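Local structure of flagellar hook-associated protein 2 (Helicobacter pylori, 6IWY) at residues Q58-L63 against I76-T81; L253-T258 against L339-G344; R257-G262 against G312-N317; G321-K326 against G344-Y349. The protein caps, as a pentamer of which this chain is the central part of one subunit, the tip of the growing flagellar filament, promoting flagellin polymerisation and preventing subunit leakage. One frame throughout, in Å; residues are numbered along the deposited sequence.

Overall arrangement
From the N terminus, interaction 1 comes first and closes the hairpin of strands 61-67 and 70-76, ahead of helix 82-92; it is complete before the others begin. Interactions 2 and 3 start from the same part of the chain and share R257 and T258: interaction 3 reaches 312-317, which falls within the span interaction 2 closes at 339-344, and both lie at the sheet where strands 253-254 and 314-318 are neighbours. Interaction 4 pairs strands 322-327 and 344-347 across a connection that holds helix 330-335; its segments alternate with those of interaction 2, so the two cross, sharing G344. Through D60 and T61 bonding to Q347, interaction 4 touches interaction 1, tying the hairpin to this sheet.

Interaction 1 of 4, residues Q58-L63 against I76-T81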
loop_
_atom_site.group_PDB
_atom_site.type_symbol
_atom_site.label_atom_id
_atom_site.label_comp_id
_atom_site.label_asym_id
_atom_site.label_seq_id
_atom_site.Cartn_x
_atom_site.Cartn_y
_atom_site.Cartn_z
ATOM N N GLN A 58 -20.094 3.513 5.420
ATOM C CA GLN A 58 -21.119 4.528 5.225
ATOM C C GLN A 58 -20.571 5.773 4.563
ATOM O O GLN A 58 -21.265 6.787 4.499
ATOM C CB GLN A 58 -21.700 4.934 6.568
ATOM C CG GLN A 58 -22.098 3.754 7.410
ATOM C CD GLN A 58 -23.186 4.071 8.415
ATOM O OE1 GLN A 58 -23.060 3.707 9.584
ATOM N NE2 GLN A 58 -24.268 4.728 7.972
ATOM N N VAL A 59 -19.332 5.713 4.082
ATOM C CA VAL A 59 -18.689 6.879 3.482
ATOM C C VAL A 59 -17.984 6.429 2.210
ATOM O O VAL A 59 -17.611 5.264 2.105
ATOM C CB VAL A 59 -17.664 7.543 4.470
ATOM C CG1 VAL A 59 -18.338 7.936 5.781
ATOM C CG2 VAL A 59 -16.478 6.633 4.744
ATOM N N ASP A 60 -17.821 7.323 1.240
ATOM C CA ASP A 60 -16.962 7.041 0.092
ATOM C C ASP A 60 -15.498 7.106 0.515
ATOM O O ASP A 60 -15.084 7.978 1.315
ATOM C CB ASP A 60 -17.128 8.057 -1.032
ATOM C CG ASP A 60 -18.497 8.030 -1.673
ATOM O OD1 ASP A 60 -19.317 7.136 -1.379
ATOM O OD2 ASP A 60 -18.745 8.938 -2.505
ATOM N N THR A 61 -14.707 6.207 -0.058
ATOM C CA THR A 61 -13.305 6.154 0.258
ATOM C C THR A 61 -12.591 5.243 -0.724
ATOM O O THR A 61 -13.216 4.707 -1.622
ATOM C CB THR A 61 -13.076 5.723 1.734
ATOM O OG1 THR A 61 -11.760 6.110 2.137
ATOM C CG2 THR A 61 -13.240 4.230 1.913
ATOM N N THR A 62 -11.279 5.099 -0.547
ATOM C CA THR A 62 -10.408 4.431 -1.502
ATOM C C THR A 62 -9.577 3.443 -0.754
ATOM O O THR A 62 -8.957 3.818 0.219
ATOM C CB THR A 62 -9.389 5.420 -2.106
ATOM O OG1 THR A 62 -10.066 6.578 -2.622
ATOM C CG2 THR A 62 -8.589 4.750 -3.254
ATOM N N LEU A 63 -9.545 2.194 -1.194
ATOM C CA LEU A 63 -8.615 1.243 -0.619
ATOM C C LEU A 63 -7.389 1.259 -1.491
ATOM O O LEU A 63 -7.476 0.974 -2.662
ATOM C CB LEU A 63 -9.190 -0.157 -0.555
ATOM C CG LEU A 63 -8.214 -1.284 -0.180
ATOM C CD1 LEU A 63 -7.796 -1.194 1.242
ATOM C CD2 LEU A 63 -8.862 -2.630 -0.462
ATOM N N ILE A 76 -14.586 2.882 -3.035
ATOM C CA ILE A 76 -15.618 2.262 -2.224
ATOM C C ILE A 76 -16.713 3.306 -1.997
ATOM O O ILE A 76 -16.410 4.468 -1.685
ATOM C CB ILE A 76 -15.008 1.780 -0.936
ATOM C CG1 ILE A 76 -13.863 0.797 -1.255
ATOM C CG2 ILE A 76 -16.068 1.168 -0.065
ATOM C CD1 ILE A 76 -13.598 -0.218 -0.192
ATOM N N LYS A 77 -17.972 2.934 -2.198
ATOM C CA LYS A 77 -19.041 3.930 -2.131
ATOM C C LYS A 77 -19.770 3.834 -0.792
ATOM O O LYS A 77 -19.827 2.784 -0.196
ATOM C CB LYS A 77 -20.040 3.774 -3.301
ATOM C CG LYS A 77 -19.430 3.829 -4.694
ATOM C CD LYS A 77 -18.857 5.206 -4.992
ATOM C CE LYS A 77 -17.969 5.229 -6.222
ATOM N NZ LYS A 77 -17.313 6.548 -6.326
ATOM N N ALA A 78 -20.341 4.944 -0.342
ATOM C CA ALA A 78 -21.176 4.962 0.855
ATOM C C ALA A 78 -22.294 3.909 0.770
ATOM O O ALA A 78 -23.028 3.842 -0.217
ATOM C CB ALA A 78 -21.762 6.357 1.058
ATOM N N GLY A 79 -22.398 3.080 1.800
ATOM C CA GLY A 79 -23.455 2.079 1.879
ATOM C C GLY A 79 -23.172 0.729 1.244
ATOM O O GLY A 79 -23.995 -0.171 1.338
ATOM N N MET A 80 -22.024 0.584 0.589
ATOM C CA MET A 80 -21.575 -0.727 0.063
ATOM C C MET A 80 -21.578 -1.853 1.137
ATOM O O MET A 80 -21.198 -1.639 2.304
ATOM C CB MET A 80 -20.144 -0.601 -0.491
ATOM C CG MET A 80 -19.966 -0.935 -1.972
ATOM S SD MET A 80 -18.449 -0.168 -2.634
ATOM C CE MET A 80 -18.419 -0.739 -4.333
ATOM N N THR A 81 -21.978 -3.052 0.719
ATOM C CA THR A 81 -21.892 -4.250 1.572
ATOM C C THR A 81 -20.528 -4.923 1.478
ATOM O O THR A 81 -19.822 -4.788 0.464
ATOM C CB THR A 81 -22.888 -5.328 1.135
ATOM O OG1 THR A 81 -22.408 -5.931 -0.078
ATOM C CG2 THR A 81 -24.298 -4.742 0.917
#
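I76 and T61 form an antiparallel hydrogen-bonded pair at the open end of a hairpin. The amide N of I76 meets T61 O at 2.7 Å, and the return bond from T61 N to I76 O measures 2.9 Å. The two beta-branched side chains lie side by side and point the same way, with T61 CG2 4.2 Å from I76 CB; beta-branched residues suit such extended backbone. At its far end, I76 CD1 approaches CB of L63.

One residue earlier, D60 takes over with its side chain. With CG beside its own backbone N (chi1 -66°), the carboxylate reaches the opposite chain, where OD1 accepts the amide N of A78 at 2.6 Å, nearly in line with the C-O bond. Aspartate is short enough to do this close to the backbone. A78 has only a methyl to place, and its CB fits between this oxygen and Q58 O, 3.5 Å from the latter. A78 already lies in a type II turn from K77 to M80, with G79 at the positive-phi position.

On the covered side, I76 packs on V85 of helix 82-92 and L63 on I89, with F357 touching both. Strand 344-347 adjoins D60, whose backbone bonds to M345 and Q347.

Interaction 2 of 4, residues L253-T258 against L339-G344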
loop_
_atom_site.group_PDB
_atom_site.type_symbol
_atom_site.label_atom_id
_atom_site.label_comp_id
_atom_site.label_asym_id
_atom_site.label_seq_id
_atom_site.Cartn_x
_atom_site.Cartn_y
_atom_site.Cartn_z
ATOM N N LEU A 253 -10.839 14.012 -3.679
ATOM C CA LEU A 253 -12.083 14.006 -4.416
ATOM C C LEU A 253 -11.797 14.562 -5.773
ATOM O O LEU A 253 -11.126 15.555 -5.919
ATOM C CB LEU A 253 -13.152 14.844 -3.709
ATOM C CG LEU A 253 -14.508 15.020 -4.422
ATOM C CD1 LEU A 253 -15.065 13.680 -4.961
ATOM C CD2 LEU A 253 -15.561 15.711 -3.501
ATOM N N LYS A 254 -12.320 13.899 -6.783
ATOM C CA LYS A 254 -12.163 14.349 -8.157
ATOM C C LYS A 254 -13.522 14.200 -8.771
ATOM O O LYS A 254 -14.080 13.140 -8.668
ATOM C CB LYS A 254 -11.106 13.483 -8.866
ATOM C CG LYS A 254 -11.187 13.476 -10.410
ATOM C CD LYS A 254 -9.811 13.333 -11.055
ATOM C CE LYS A 254 -9.835 12.423 -12.256
ATOM N NZ LYS A 254 -10.001 11.023 -11.816
ATOM N N SER A 255 -14.051 15.250 -9.380
ATOM C CA SER A 255 -15.353 15.156 -10.051
ATOM C C SER A 255 -15.416 13.994 -11.024
ATOM O O SER A 255 -14.401 13.599 -11.602
ATOM C CB SER A 255 -15.648 16.392 -10.872
ATOM O OG SER A 255 -15.237 17.526 -10.171
ATOM N N SER A 256 -16.617 13.457 -11.205
ATOM C CA SER A 256 -16.847 12.419 -12.225
ATOM C C SER A 256 -16.808 12.965 -13.637
ATOM O O SER A 256 -16.560 12.237 -14.566
ATOM C CB SER A 256 -18.202 11.766 -12.031
ATOM O OG SER A 256 -18.121 10.783 -11.023
ATOM N N ARG A 257 -17.091 14.249 -13.769
ATOM C CA ARG A 257 -17.304 14.887 -15.038
ATOM C C ARG A 257 -16.703 16.282 -14.963
ATOM O O ARG A 257 -16.598 16.844 -13.889
ATOM C CB ARG A 257 -18.803 15.025 -15.268
ATOM C CG ARG A 257 -19.596 13.701 -15.373
ATOM C CD ARG A 257 -19.211 12.862 -16.601
ATOM N NE ARG A 257 -20.400 12.425 -17.340
ATOM C CZ ARG A 257 -20.630 12.634 -18.635
ATOM N NH1 ARG A 257 -19.758 13.250 -19.431
ATOM N NH2 ARG A 257 -21.757 12.203 -19.147
ATOM N N THR A 258 -16.330 16.840 -16.107
ATOM C CA THR A 258 -15.933 18.247 -16.204
ATOM C C THR A 258 -17.091 19.055 -15.675
ATOM O O THR A 258 -18.191 18.576 -15.689
ATOM C CB THR A 258 -15.579 18.620 -17.657
ATOM O OG1 THR A 258 -16.474 17.969 -18.578
ATOM C CG2 THR A 258 -14.179 18.148 -17.967
ATOM N N LEU A 339 -21.735 19.340 -11.092
ATOM C CA LEU A 339 -20.350 19.474 -10.704
ATOM C C LEU A 339 -19.737 18.093 -10.605
ATOM O O LEU A 339 -18.613 17.938 -10.095
ATOM C CB LEU A 339 -20.205 20.213 -9.381
ATOM C CG LEU A 339 -20.822 21.608 -9.240
ATOM C CD1 LEU A 339 -20.786 22.053 -7.766
ATOM C CD2 LEU A 339 -20.109 22.608 -10.078
ATOM N N GLY A 340 -20.451 17.088 -11.101
ATOM C CA GLY A 340 -19.973 15.708 -11.026
ATOM C C GLY A 340 -19.760 15.241 -9.596
ATOM O O GLY A 340 -18.890 14.427 -9.333
ATOM N N LEU A 341 -20.576 15.758 -8.677
ATOM C CA LEU A 341 -20.527 15.412 -7.266
ATOM C C LEU A 341 -21.856 14.794 -6.772
ATOM O O LEU A 341 -22.913 14.989 -7.353
ATOM C CB LEU A 341 -20.158 16.648 -6.440
ATOM C CG LEU A 341 -18.852 17.393 -6.820
ATOM C CD1 LEU A 341 -18.501 18.616 -5.903
ATOM C CD2 LEU A 341 -17.713 16.397 -6.838
ATOM N N ASN A 342 -21.746 14.010 -5.702
ATOM C CA ASN A 342 -22.853 13.445 -4.942
ATOM C C ASN A 342 -22.911 14.039 -3.590
ATOM O O ASN A 342 -21.898 14.149 -2.952
ATOM C CB ASN A 342 -22.576 11.978 -4.667
ATOM C CG ASN A 342 -22.797 11.135 -5.850
ATOM O OD1 ASN A 342 -23.701 11.398 -6.656
ATOM N ND2 ASN A 342 -21.993 10.106 -5.983
ATOM N N ALA A 343 -24.089 14.397 -3.129
ATOM C CA ALA A 343 -24.323 14.624 -1.705
ATOM C C ALA A 343 -23.803 13.408 -0.944
ATOM O O ALA A 343 -24.155 12.294 -1.265
ATOM C CB ALA A 343 -25.800 14.802 -1.449
ATOM N N GLY A 344 -22.953 13.617 0.044
ATOM C CA GLY A 344 -22.413 12.505 0.832
ATOM C C GLY A 344 -21.099 12.871 1.501
ATOM O O GLY A 344 -20.638 14.017 1.407
#
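L253 lays its CD2 methyl against CD2 of L341, 4.0 Å away, the two side chains crossing at a slant. They arrive by different routes: L253 points directly at the other segment, with CG trans to its backbone N (chi1 176°), whereas L341 starts off to one side and delivers only its branched end. That same L341 methyl also lies 4.2 Å from CA of S255. Leucine suits both places because a branched, flexible end can fill an apolar interior.

Beside this patch a single backbone bond joins the segments. S256 N donates to G340 O at 3.1 Å, almost straight (176°) and on a carbonyl lone pair. G340 adopts a left-handed conformation, and its lack of a side chain lets the backbone of S255, S256 and R257 come close; R257 N is 4.2 Å from its CA. S255 rests CB 3.4 Å from L339 O, while its hydroxyl is engaged by L314 O of the adjacent strand.

L253 touches L323 and I325 of strand 322-327 as well. The contact thus belongs to a leucine- and isoleucine-rich core between two small antiparallel sheets, one containing strand 253-254 and the other strands 322-327 and 344-347, with L341, from the loop before strand 344-347, packed at its margin.

Interaction 3 of 4, residues R257-G262 against G312-N317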
loop_
_atom_site.group_PDB
_atom_site.type_symbol
_atom_site.label_atom_id
_atom_site.label_comp_id
_atom_site.label_asym_id
_atom_site.label_seq_id
_atom_site.Cartn_x
_atom_site.Cartn_y
_atom_site.Cartn_z
ATOM N N ARG A 257 -17.091 14.249 -13.769
ATOM C CA ARG A 257 -17.304 14.887 -15.038
ATOM C C ARG A 257 -16.703 16.282 -14.963
ATOM O O ARG A 257 -16.598 16.844 -13.889
ATOM C CB ARG A 257 -18.803 15.025 -15.268
ATOM C CG ARG A 257 -19.596 13.701 -15.373
ATOM C CD ARG A 257 -19.211 12.862 -16.601
ATOM N NE ARG A 257 -20.400 12.425 -17.340
ATOM C CZ ARG A 257 -20.630 12.634 -18.635
ATOM N NH1 ARG A 257 -19.758 13.250 -19.431
ATOM N NH2 ARG A 257 -21.757 12.203 -19.147
ATOM N N THR A 258 -16.330 16.840 -16.107
ATOM C CA THR A 258 -15.933 18.247 -16.204
ATOM C C THR A 258 -17.091 19.055 -15.675
ATOM O O THR A 258 -18.191 18.576 -15.689
ATOM C CB THR A 258 -15.579 18.620 -17.657
ATOM O OG1 THR A 258 -16.474 17.969 -18.578
ATOM C CG2 THR A 258 -14.179 18.148 -17.967
ATOM N N ILE A 259 -16.859 20.239 -15.127
ATOM C CA ILE A 259 -17.974 20.998 -14.526
ATOM C C ILE A 259 -18.790 21.435 -15.690
ATOM O O ILE A 259 -18.240 21.659 -16.754
ATOM C CB ILE A 259 -17.523 22.214 -13.677
ATOM C CG1 ILE A 259 -16.938 21.736 -12.353
ATOM C CG2 ILE A 259 -18.684 23.144 -13.362
ATOM C CD1 ILE A 259 -16.424 22.860 -11.516
ATOM N N LYS A 260 -20.095 21.531 -15.529
ATOM C CA LYS A 260 -20.934 21.797 -16.697
ATOM C C LYS A 260 -20.719 23.245 -17.164
ATOM O O LYS A 260 -20.470 24.140 -16.344
ATOM C CB LYS A 260 -22.423 21.483 -16.431
ATOM C CG LYS A 260 -23.200 21.152 -17.694
ATOM C CD LYS A 260 -24.698 20.881 -17.413
ATOM C CE LYS A 260 -25.528 20.833 -18.683
ATOM N NZ LYS A 260 -26.972 20.685 -18.350
ATOM N N GLU A 261 -20.768 23.436 -18.481
ATOM C CA GLU A 261 -20.668 24.760 -19.104
ATOM C C GLU A 261 -21.981 25.542 -18.972
ATOM O O GLU A 261 -23.069 24.975 -19.172
ATOM C CB GLU A 261 -20.345 24.617 -20.600
ATOM N N GLY A 262 -21.871 26.838 -18.660
ATOM C CA GLY A 262 -23.032 27.743 -18.616
ATOM C C GLY A 262 -23.549 28.009 -17.219
ATOM O O GLY A 262 -22.907 27.662 -16.257
ATOM N N GLY A 312 -9.069 18.758 -17.002
ATOM C CA GLY A 312 -10.029 19.847 -16.752
ATOM C C GLY A 312 -10.999 19.612 -15.599
ATOM O O GLY A 312 -11.986 20.335 -15.447
ATOM N N LYS A 313 -10.727 18.617 -14.763
ATOM C CA LYS A 313 -11.659 18.262 -13.684
ATOM C C LYS A 313 -11.337 18.922 -12.314
ATOM O O LYS A 313 -10.176 19.131 -11.950
ATOM C CB LYS A 313 -11.759 16.736 -13.572
ATOM C CG LYS A 313 -12.548 16.132 -14.731
ATOM C CD LYS A 313 -12.677 14.619 -14.644
ATOM C CE LYS A 313 -13.583 14.108 -15.762
ATOM N NZ LYS A 313 -13.648 12.619 -15.938
ATOM N N LEU A 314 -12.392 19.270 -11.581
ATOM C CA LEU A 314 -12.268 19.799 -10.230
ATOM C C LEU A 314 -11.695 18.725 -9.321
ATOM O O LEU A 314 -12.251 17.624 -9.239
ATOM C CB LEU A 314 -13.639 20.207 -9.711
ATOM C CG LEU A 314 -13.702 20.902 -8.365
ATOM C CD1 LEU A 314 -12.962 22.232 -8.422
ATOM C CD2 LEU A 314 -15.195 21.109 -7.965
ATOM N N VAL A 315 -10.582 19.025 -8.659
ATOM C CA VAL A 315 -10.068 18.161 -7.615
ATOM C C VAL A 315 -10.123 18.939 -6.319
ATOM O O VAL A 315 -9.609 20.019 -6.245
ATOM C CB VAL A 315 -8.645 17.708 -7.916
ATOM C CG1 VAL A 315 -8.128 16.826 -6.801
ATOM C CG2 VAL A 315 -8.601 16.961 -9.241
ATOM N N ILE A 316 -10.807 18.413 -5.314
ATOM C CA ILE A 316 -10.883 19.048 -4.010
ATOM C C ILE A 316 -10.112 18.211 -2.981
ATOM O O ILE A 316 -10.215 16.994 -2.948
ATOM C CB ILE A 316 -12.305 19.141 -3.492
ATOM C CG1 ILE A 316 -13.272 19.669 -4.561
ATOM C CG2 ILE A 316 -12.348 20.026 -2.298
ATOM C CD1 ILE A 316 -14.714 19.315 -4.243
ATOM N N ASN A 317 -9.361 18.900 -2.135
ATOM C CA ASN A 317 -8.724 18.325 -0.970
ATOM C C ASN A 317 -9.203 18.953 0.350
ATOM O O ASN A 317 -9.670 20.082 0.375
ATOM C CB ASN A 317 -7.227 18.490 -1.137
ATOM C CG ASN A 317 -6.620 17.318 -1.820
ATOM O OD1 ASN A 317 -6.692 16.202 -1.282
ATOM N ND2 ASN A 317 -6.020 17.527 -3.010
#
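K313 runs its long side chain past R257 and T258. CB sets the course, placing CG beside the lysine's own backbone N (chi1 -73°), and there CG meets T258 at two points, 4.1 Å from its backbone N and 4.1 Å from its CG2 methyl. From CG the chain is fully extended, and CE comes to lie 3.9 Å from CA of R257. At the tip NZ bonds to the backbone O of S256, just before the segment. Lysine fits because its methylene arm can follow a backbone before the ammonium group finds its acceptor.

T258 stands roughly at a right angle to this arm. Its CG2 is the branch turned inward, also lying 4.0 Å from G312 O. G312 takes a positive phi, a conformation glycine adopts readily. A separate apolar touch joins I259 CD1 to L314 CD2 at 4.1 Å. Both side chains also pack on helix 292-299, I259 against I294 and L314 against I295.

Between the two segments the chemistry is therefore van der Waals packing of methyls and methylenes. Polar attachment comes from the residues just before R257, S256 O to K313 NZ and S255 to L314. The R257 guanidinium points elsewhere, its NE 6.9 Å from K313 NZ, so any repulsion between these like charges is probably modest.

Interaction 4 of 4, residues G321-K326 against G344-Y349; sequences GMLTIK and GMVQSY
L323 and V346 lie at the middle of a regular antiparallel ladder whose strand axes run 160° apart. Backbone bonds come first. L323 N donates to V346 O, and V346 N returns the bond to L323 O at 2.7 Å. I325 and G344 form a second hydrogen-bonded pair, the bond from I325 N to G344 O being 2.8 Å and its partner from G344 N to I325 O longer, at 3.1 Å. Where the strands end, S348 N still reaches G321 O, almost straight at 173°. Between these rungs CA-H groups approach carbonyls, as M345 CA does to L323 O.

Apolar contact marks the face carrying L323, V346 and I325. CB of L323 meets CG1 of V346 at 3.5 Å, the branch that V346 holds between its N and carbonyl carbon (chi1 57°). Branched aliphatic residues suit this face, since L323 and I325 go on to pack on L253 of the adjoining sheet.

The other face carries M322, Q347, T324 and M345. M322 and Q347 run side by side, CG to CG at 3.5 Å; T324 OG1 likewise lies 3.5 Å from CG of M345. These flexible or amphiphilic chains fit a face that is partly open to solvent and is flanked by V59, which touches M345 and Q347.

At the far end S348 caps the following helix through A351 N. The pairing thus rests chiefly on main-chain bonds, independent of side-chain chemistry, while the side chains divide the sheet into an oily inner face and a mixed one of methionine, threonine and glutamine.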
loop_
_atom_site.group_PDB
_atom_site.type_symbol
_atom_site.label_atom_id
_atom_site.label_comp_id
_atom_site.label_asym_id
_atom_site.label_seq_id
_atom_site.Cartn_x
_atom_site.Cartn_y
_atom_site.Cartn_z
ATOM N N GLY A 321 -8.800 15.188 5.635
ATOM C CA GLY A 321 -8.999 13.993 4.821
ATOM C C GLY A 321 -10.460 13.643 4.628
ATOM O O GLY A 321 -10.764 12.620 4.041
ATOM N N MET A 322 -11.351 14.497 5.130
ATOM C CA MET A 322 -12.789 14.244 5.129
ATOM C C MET A 322 -13.500 15.387 4.376
ATOM O O MET A 322 -13.144 16.569 4.537
ATOM C CB MET A 322 -13.302 14.140 6.584
ATOM C CG MET A 322 -13.031 12.781 7.302
ATOM S SD MET A 322 -12.683 12.817 9.116
ATOM C CE MET A 322 -14.317 13.115 9.814
ATOM N N LEU A 323 -14.467 15.027 3.541
ATOM C CA LEU A 323 -15.407 15.991 2.949
ATOM C C LEU A 323 -16.830 15.534 3.081
ATOM O O LEU A 323 -17.131 14.363 2.846
ATOM C CB LEU A 323 -15.228 16.143 1.442
ATOM C CG LEU A 323 -14.227 17.103 0.829
ATOM C CD1 LEU A 323 -14.733 17.337 -0.568
ATOM C CD2 LEU A 323 -14.086 18.405 1.583
ATOM N N THR A 324 -17.698 16.481 3.401
ATOM C CA THR A 324 -19.116 16.264 3.357
ATOM C C THR A 324 -19.651 17.276 2.350
ATOM O O THR A 324 -19.511 18.488 2.530
ATOM C CB THR A 324 -19.782 16.418 4.759
ATOM O OG1 THR A 324 -19.387 15.328 5.616
ATOM C CG2 THR A 324 -21.305 16.442 4.654
ATOM N N ILE A 325 -20.225 16.752 1.271
ATOM C CA ILE A 325 -20.862 17.555 0.256
ATOM C C ILE A 325 -22.364 17.586 0.562
ATOM O O ILE A 325 -22.956 16.564 0.907
ATOM C CB ILE A 325 -20.655 16.979 -1.164
ATOM C CG1 ILE A 325 -19.229 16.409 -1.336
ATOM C CG2 ILE A 325 -20.960 18.035 -2.220
ATOM C CD1 ILE A 325 -18.190 17.350 -1.014
ATOM N N LYS A 326 -22.956 18.770 0.463
ATOM C CA LYS A 326 -24.395 18.923 0.554
ATOM C C LYS A 326 -24.859 20.134 -0.240
ATOM O O LYS A 326 -24.105 21.078 -0.520
ATOM C CB LYS A 326 -24.847 19.061 2.003
ATOM N N GLY A 344 -22.953 13.617 0.044
ATOM C CA GLY A 344 -22.413 12.505 0.832
ATOM C C GLY A 344 -21.099 12.871 1.501
ATOM O O GLY A 344 -20.638 14.017 1.407
ATOM N N MET A 345 -20.511 11.892 2.180
ATOM C CA MET A 345 -19.237 12.066 2.856
ATOM C C MET A 345 -18.198 11.279 2.091
ATOM O O MET A 345 -18.449 10.147 1.739
ATOM C CB MET A 345 -19.303 11.526 4.293
ATOM C CG MET A 345 -20.458 12.056 5.137
ATOM S SD MET A 345 -20.396 11.566 6.888
ATOM C CE MET A 345 -21.497 10.133 6.947
ATOM N N VAL A 346 -17.033 11.864 1.826
ATOM C CA VAL A 346 -15.934 11.084 1.237
ATOM C C VAL A 346 -14.777 11.229 2.142
ATOM O O VAL A 346 -14.596 12.281 2.721
ATOM C CB VAL A 346 -15.504 11.552 -0.158
ATOM C CG1 VAL A 346 -15.114 12.984 -0.125
ATOM C CG2 VAL A 346 -14.345 10.726 -0.651
ATOM N N GLN A 347 -14.003 10.158 2.259
ATOM C CA GLN A 347 -12.828 10.131 3.106
ATOM C C GLN A 347 -11.606 9.632 2.368
ATOM O O GLN A 347 -11.649 8.668 1.614
ATOM C CB GLN A 347 -13.075 9.222 4.310
ATOM C CG GLN A 347 -13.794 9.917 5.402
ATOM C CD GLN A 347 -14.148 9.022 6.549
ATOM O OE1 GLN A 347 -13.403 8.107 6.917
ATOM N NE2 GLN A 347 -15.310 9.275 7.136
ATOM N N SER A 348 -10.482 10.269 2.637
ATOM C CA SER A 348 -9.201 9.730 2.221
ATOM C C SER A 348 -9.025 8.335 2.799
ATOM O O SER A 348 -9.528 8.033 3.886
ATOM C CB SER A 348 -8.078 10.587 2.751
ATOM O OG SER A 348 -7.219 9.780 3.529
ATOM N N TYR A 349 -8.285 7.497 2.086
ATOM C CA TYR A 349 -7.812 6.227 2.626
ATOM C C TYR A 349 -7.187 6.452 3.986
ATOM O O TYR A 349 -7.506 5.744 4.956
ATOM C CB TYR A 349 -6.768 5.582 1.739
ATOM C CG TYR A 349 -6.014 4.466 2.423
ATOM C CD1 TYR A 349 -6.516 3.166 2.436
ATOM C CD2 TYR A 349 -4.823 4.707 3.106
ATOM C CE1 TYR A 349 -5.850 2.134 3.053
ATOM C CE2 TYR A 349 -4.134 3.674 3.726
ATOM C CZ TYR A 349 -4.663 2.382 3.689
ATOM O OH TYR A 349 -4.009 1.338 4.301
#